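PDB 2BV2: ciona betagamma-crystallin, which binds two calcium ions and probably serves as a structural component of the neuroectodermal visual system of the ascidian Ciona intestinalis. Local coordinates for residues A[20-24]-A[25-29]; A[37-41]-A[42-46]. All blocks are in the same frame, centred on the assembly; numbering follows the deposited sequence. Where two conformers were deposited one is given.

How the interactions relate
The two contacts follow one another along the chain, neither nested nor crossed. After strands 2-6 and 15-18, interaction 1 closes a local turn at 24-27 in the long loop that leads to strand 36-41. That loop is tied to the second half of the chain by backbone hydrogen bonds of Val-22 with Val-80, Ser-23 with Gly-51 and Leu-25 with Ser-78. Interaction 2 closes the tight link from strand 36-41 to strand 44-47, where the chain passes from the four-stranded sheet to the three-stranded one. The centres lie about 15 Å apart, yet they touch where Thr-20 O packs against Trp-44 CZ3.

Interaction 1. Residues A[20-24]-A[25-29]; sequences TSVSD and LNVHG. With ACT (acetate ion), chain E.
Asp-24 and Asn-26 meet with their flat ends turned steeply against each other, the carboxylate and amide planes lying 79° apart. The side chain of Asp-24 extends with CG anti to its backbone N (chi1 177°), which carries the carboxylate forward over the start of the 3-10 segment 25-27. There OD1 receives two donors from one residue. Asn-26 ND2 donates to the syn lone pair of Asp-24 OD1 at 2.9 Å, with the oxygen lying a little out of the amide plane, whereas Asn-26 N reaches the same oxygen from well above the carboxylate plane at 3.1 Å. The bond from Asn-26 N makes an Asx turn, and Val-27 N adds a backbone bond to Asp-24 O at 3.1 Å. Side chain and backbone of one aspartate thus hold the short 3-10 turn, in the loop joining strands 15-18 and 36-41 of the first Greek key. Glu-50 brings a like charge close to Asp-24 OD1, which would tend to make ionisation of the pair harder, while the two Asn-26 donors should offset part of that cost. Beside the turn, CG1 of Val-22 has three neighbours. It touches Leu-25 CD2 at 4.0 Å and Val-27 CG2 at 4.2 Å, and meets the His-28 imidazole at its edge, near the ring plane. Val-27 CG2 in turn lies above one face of that ring, displaced from its centre. An acetate ion, probably from the crystallisation liquor, binds alongside: Ser-23 N donates to acetate O at 2.9 Å and Asp-24 N to acetate OXT at 3.0 Å, one backbone amide to each oxygen.

Interaction 2. Residues A[37-41]-A[42-46]; sequences IIVES and GTWFV. With SO4 (sulfate ion), chain F.
With CG of Trp-44 anti to its carbonyl carbon (chi1 -69°) and CG1 of Val-39 anti to its backbone N (chi1 177°), the indole and the valine methyl are brought together between the two strands. Val-39 CG1 lies 3.7 Å from Trp-44 CD1, coming at the ring obliquely. Close by, Trp-44 NE1 donates to Ser-41 O at 3.1 Å; the acceptor lies in the indole plane and the donor in the carbonyl plane, which should help to fix the rotation of the ring. Strand 36-41 belongs to one sheet of the betagamma-crystallin fold and strand 44-47 to the other, and the connection at Gly-42 joins the two Greek keys. The axes of segments 37-41 and 44-46 run roughly antiparallel and come within 10.3 Å. Farther from the turn, Ile-37 CD1 meets Val-46 CG1 at 4.4 Å. The first strand ends in a classic beta bulge, Glu-40 and Ser-41 lying opposite the single residue Lys-2 of strand 2-6. Gly-42 then turns the chain with a positive phi of 85°; its buried O has no polar partner and rests 3.2 Å from Val-39 CG1. An alanine in place of Trp-44 would probably leave Ser-41 O without its indole donor and open a gap beside Val-39. Outside the turn, Gly-42 N donates to O1 of a sulfate ion, probably from the crystallisation liquor, at 2.7 Å.

Interaction 1. Residues A[20-24]-A[25-29]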
loop_
_atom_site.group_PDB
_atom_site.type_symbol
_atom_site.label_atom_id
_atom_site.label_comp_id
_atom_site.label_asym_id
_atom_site.label_seq_id
_atom_site.Cartn_x
_atom_site.Cartn_y
_atom_site.Cartn_z
ATOM N N THR A 20 2.532 2.029 -11.031
ATOM C CA THR A 20 1.518 2.947 -11.540
ATOM C C THR A 20 0.428 2.995 -10.490
ATOM O O THR A 20 0.371 2.124 -9.627
ATOM C CB THR A 20 0.949 2.427 -12.889
ATOM O OG1 THR A 20 1.993 2.386 -13.866
ATOM C CG2 THR A 20 -0.169 3.299 -13.422
ATOM N N SER A 21 -0.415 4.015 -10.545
ATOM C CA SER A 21 -1.511 4.159 -9.606
ATOM C C SER A 21 -2.535 3.065 -9.859
ATOM O O SER A 21 -2.632 2.551 -10.966
ATOM C CB SER A 21 -2.113 5.562 -9.724
ATOM O OG SER A 21 -1.121 6.565 -9.480
ATOM N N VAL A 22 -3.264 2.683 -8.811
ATOM C CA VAL A 22 -4.299 1.660 -8.895
ATOM C C VAL A 22 -5.474 2.135 -8.058
ATOM O O VAL A 22 -5.359 2.210 -6.842
ATOM C CB VAL A 22 -3.816 0.296 -8.350
ATOM C CG1 VAL A 22 -4.960 -0.688 -8.309
ATOM C CG2 VAL A 22 -2.664 -0.228 -9.211
ATOM N N SER A 23 -6.586 2.460 -8.722
ATOM C CA SER A 23 -7.760 3.021 -8.048
ATOM C C SER A 23 -8.551 1.985 -7.269
ATOM O O SER A 23 -9.339 2.343 -6.387
ATOM C CB SER A 23 -8.688 3.700 -9.068
ATOM O OG SER A 23 -9.976 3.959 -8.520
ATOM N N ASP A 24 -8.381 0.704 -7.608
ATOM C CA ASP A 24 -9.129 -0.358 -6.955
ATOM C C ASP A 24 -8.275 -1.611 -6.836
ATOM O O ASP A 24 -8.147 -2.383 -7.793
ATOM C CB ASP A 24 -10.405 -0.644 -7.750
ATOM C CG ASP A 24 -11.220 -1.801 -7.193
ATOM O OD1 ASP A 24 -10.966 -2.249 -6.056
ATOM O OD2 ASP A 24 -12.126 -2.265 -7.916
ATOM N N LEU A 25 -7.696 -1.819 -5.655
ATOM C CA LEU A 25 -6.805 -2.975 -5.455
ATOM C C LEU A 25 -7.457 -4.327 -5.691
ATOM O O LEU A 25 -6.748 -5.300 -5.852
ATOM C CB LEU A 25 -6.138 -2.942 -4.077
ATOM C CG LEU A 25 -5.004 -1.922 -3.910
ATOM C CD1 LEU A 25 -4.610 -1.898 -2.491
ATOM C CD2 LEU A 25 -3.780 -2.228 -4.778
ATOM N N ASN A 26 -8.788 -4.391 -5.697
ATOM C CA ASN A 26 -9.510 -5.633 -6.057
ATOM C C ASN A 26 -9.129 -6.192 -7.422
ATOM O O ASN A 26 -9.194 -7.406 -7.634
ATOM C CB ASN A 26 -11.008 -5.423 -6.043
ATOM C CG ASN A 26 -11.593 -5.368 -4.654
ATOM O OD1 ASN A 26 -11.549 -6.344 -3.896
ATOM N ND2 ASN A 26 -12.194 -4.238 -4.320
ATOM N N VAL A 27 -8.760 -5.319 -8.353
ATOM C CA VAL A 27 -8.399 -5.768 -9.704
ATOM C C VAL A 27 -7.223 -6.743 -9.656
ATOM O O VAL A 27 -7.092 -7.612 -10.526
ATOM C CB VAL A 27 -8.095 -4.598 -10.665
ATOM C CG1 VAL A 27 -9.279 -3.633 -10.751
ATOM C CG2 VAL A 27 -6.831 -3.870 -10.256
ATOM N N HIS A 28 -6.383 -6.595 -8.631
ATOM C CA HIS A 28 -5.243 -7.492 -8.383
ATOM C C HIS A 28 -5.400 -8.379 -7.146
ATOM O O HIS A 28 -4.432 -8.988 -6.703
ATOM C CB HIS A 28 -3.974 -6.655 -8.271
ATOM C CG HIS A 28 -3.629 -5.936 -9.531
ATOM N ND1 HIS A 28 -3.531 -4.567 -9.610
ATOM C CD2 HIS A 28 -3.380 -6.404 -10.777
ATOM C CE1 HIS A 28 -3.225 -4.221 -10.848
ATOM N NE2 HIS A 28 -3.134 -5.317 -11.577
ATOM N N GLY A 29 -6.612 -8.469 -6.595
ATOM C CA GLY A 29 -6.875 -9.335 -5.443
ATOM C C GLY A 29 -6.186 -8.884 -4.166
ATOM O O GLY A 29 -5.889 -9.710 -3.290
HETATM C C ACT E . -7.218 0.440 -11.441
HETATM O O ACT E . -6.899 1.661 -11.504
HETATM O OXT ACT E . -7.908 0.069 -10.459
HETATM C CH3 ACT E . -6.771 -0.552 -12.465
#

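Interaction 2. Residues A[37-41]-A[42-46]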
loop_
_atom_site.group_PDB
_atom_site.type_symbol
_atom_site.label_atom_id
_atom_site.label_comp_id
_atom_site.label_asym_id
_atom_site.label_seq_id
_atom_site.Cartn_x
_atom_site.Cartn_y
_atom_site.Cartn_z
ATOM N N ILE A 37 4.597 -2.857 3.751
ATOM C CA ILE A 37 4.878 -2.160 2.492
ATOM C C ILE A 37 6.355 -1.834 2.383
ATOM O O ILE A 37 6.972 -1.456 3.365
ATOM C CB ILE A 37 4.071 -0.826 2.370
ATOM C CG1 ILE A 37 2.557 -1.081 2.306
ATOM C CG2 ILE A 37 4.522 -0.025 1.136
ATOM C CD1 ILE A 37 1.743 0.213 2.268
ATOM N N ILE A 38 6.913 -1.987 1.180
ATOM C CA ILE A 38 8.230 -1.481 0.868
ATOM C C ILE A 38 8.088 -0.491 -0.278
ATOM O O ILE A 38 7.562 -0.834 -1.345
ATOM C CB ILE A 38 9.203 -2.593 0.452
ATOM C CG1 ILE A 38 9.454 -3.513 1.655
ATOM C CG2 ILE A 38 10.515 -1.971 -0.101
ATOM C CD1 ILE A 38 10.384 -4.674 1.386
ATOM N N VAL A 39 8.533 0.746 -0.062
ATOM C CA VAL A 39 8.629 1.697 -1.171
ATOM C C VAL A 39 10.068 1.670 -1.661
ATOM O O VAL A 39 10.972 2.091 -0.946
ATOM C CB VAL A 39 8.216 3.121 -0.757
ATOM C CG1 VAL A 39 8.395 4.097 -1.909
ATOM C CG2 VAL A 39 6.770 3.164 -0.289
ATOM N N GLU A 40 10.278 1.176 -2.881
ATOM C CA GLU A 40 11.619 1.125 -3.468
ATOM C C GLU A 40 12.041 2.487 -3.999
ATOM O O GLU A 40 13.173 2.915 -3.791
ATOM C CB GLU A 40 11.682 0.094 -4.588
ATOM C CG GLU A 40 11.277 -1.307 -4.167
ATOM C CD GLU A 40 12.324 -2.015 -3.326
ATOM O OE1 GLU A 40 13.292 -1.371 -2.873
ATOM O OE2 GLU A 40 12.176 -3.239 -3.119
ATOM N N SER A 41 11.116 3.167 -4.678
ATOM C CA SER A 41 11.356 4.500 -5.212
ATOM C C SER A 41 10.050 5.249 -5.318
ATOM O O SER A 41 8.994 4.641 -5.374
ATOM C CB SER A 41 11.997 4.401 -6.602
ATOM O OG SER A 41 11.177 3.646 -7.478
ATOM N N GLY A 42 10.143 6.575 -5.352
ATOM C CA GLY A 42 8.999 7.440 -5.499
ATOM C C GLY A 42 8.342 7.731 -4.175
ATOM O O GLY A 42 8.629 7.069 -3.172
ATOM N N THR A 43 7.500 8.760 -4.167
ATOM C CA THR A 43 6.621 9.031 -3.034
ATOM C C THR A 43 5.233 8.537 -3.437
ATOM O O THR A 43 4.813 8.731 -4.577
ATOM C CB THR A 43 6.574 10.521 -2.659
ATOM O OG1 THR A 43 7.892 10.980 -2.320
ATOM C CG2 THR A 43 5.661 10.732 -1.459
ATOM N N TRP A 44 4.561 7.860 -2.508
ATOM C CA TRP A 44 3.262 7.211 -2.755
ATOM C C TRP A 44 2.261 7.618 -1.698
ATOM O O TRP A 44 2.627 7.796 -0.550
ATOM C CB TRP A 44 3.429 5.692 -2.723
ATOM C CG TRP A 44 4.225 5.185 -3.898
ATOM C CD1 TRP A 44 5.564 5.159 -4.019
ATOM C CD2 TRP A 44 3.696 4.613 -5.094
ATOM N NE1 TRP A 44 5.923 4.637 -5.242
ATOM C CE2 TRP A 44 4.788 4.281 -5.914
ATOM C CE3 TRP A 44 2.399 4.353 -5.553
ATOM C CZ2 TRP A 44 4.630 3.694 -7.164
ATOM C CZ3 TRP A 44 2.241 3.776 -6.792
ATOM C CH2 TRP A 44 3.349 3.455 -7.587
ATOM N N PHE A 45 1.007 7.792 -2.106
ATOM C CA PHE A 45 -0.090 7.910 -1.169
ATOM C C PHE A 45 -0.903 6.629 -1.238
ATOM O O PHE A 45 -1.283 6.178 -2.315
ATOM C CB PHE A 45 -0.986 9.098 -1.527
ATOM C CG PHE A 45 -0.348 10.433 -1.264
ATOM C CD1 PHE A 45 -0.399 11.009 -0.004
ATOM C CD2 PHE A 45 0.295 11.117 -2.282
ATOM C CE1 PHE A 45 0.185 12.246 0.240
ATOM C CE2 PHE A 45 0.881 12.360 -2.045
ATOM C CZ PHE A 45 0.829 12.917 -0.781
ATOM N N VAL A 46 -1.199 6.057 -0.084
ATOM C CA VAL A 46 -2.031 4.877 -0.041
ATOM C C VAL A 46 -3.307 5.241 0.709
ATOM O O VAL A 46 -3.268 6.015 1.645
ATOM C CB VAL A 46 -1.303 3.664 0.600
ATOM C CG1 VAL A 46 -0.084 3.299 -0.234
ATOM C CG2 VAL A 46 -0.928 3.938 2.036
HETATM S S SO4 F . 13.536 8.182 -6.639
HETATM O O1 SO4 F . 12.177 8.133 -6.110
HETATM O O2 SO4 F . 14.085 9.518 -6.452
HETATM O O3 SO4 F . 14.367 7.206 -5.938
HETATM O O4 SO4 F . 13.516 7.841 -8.058
#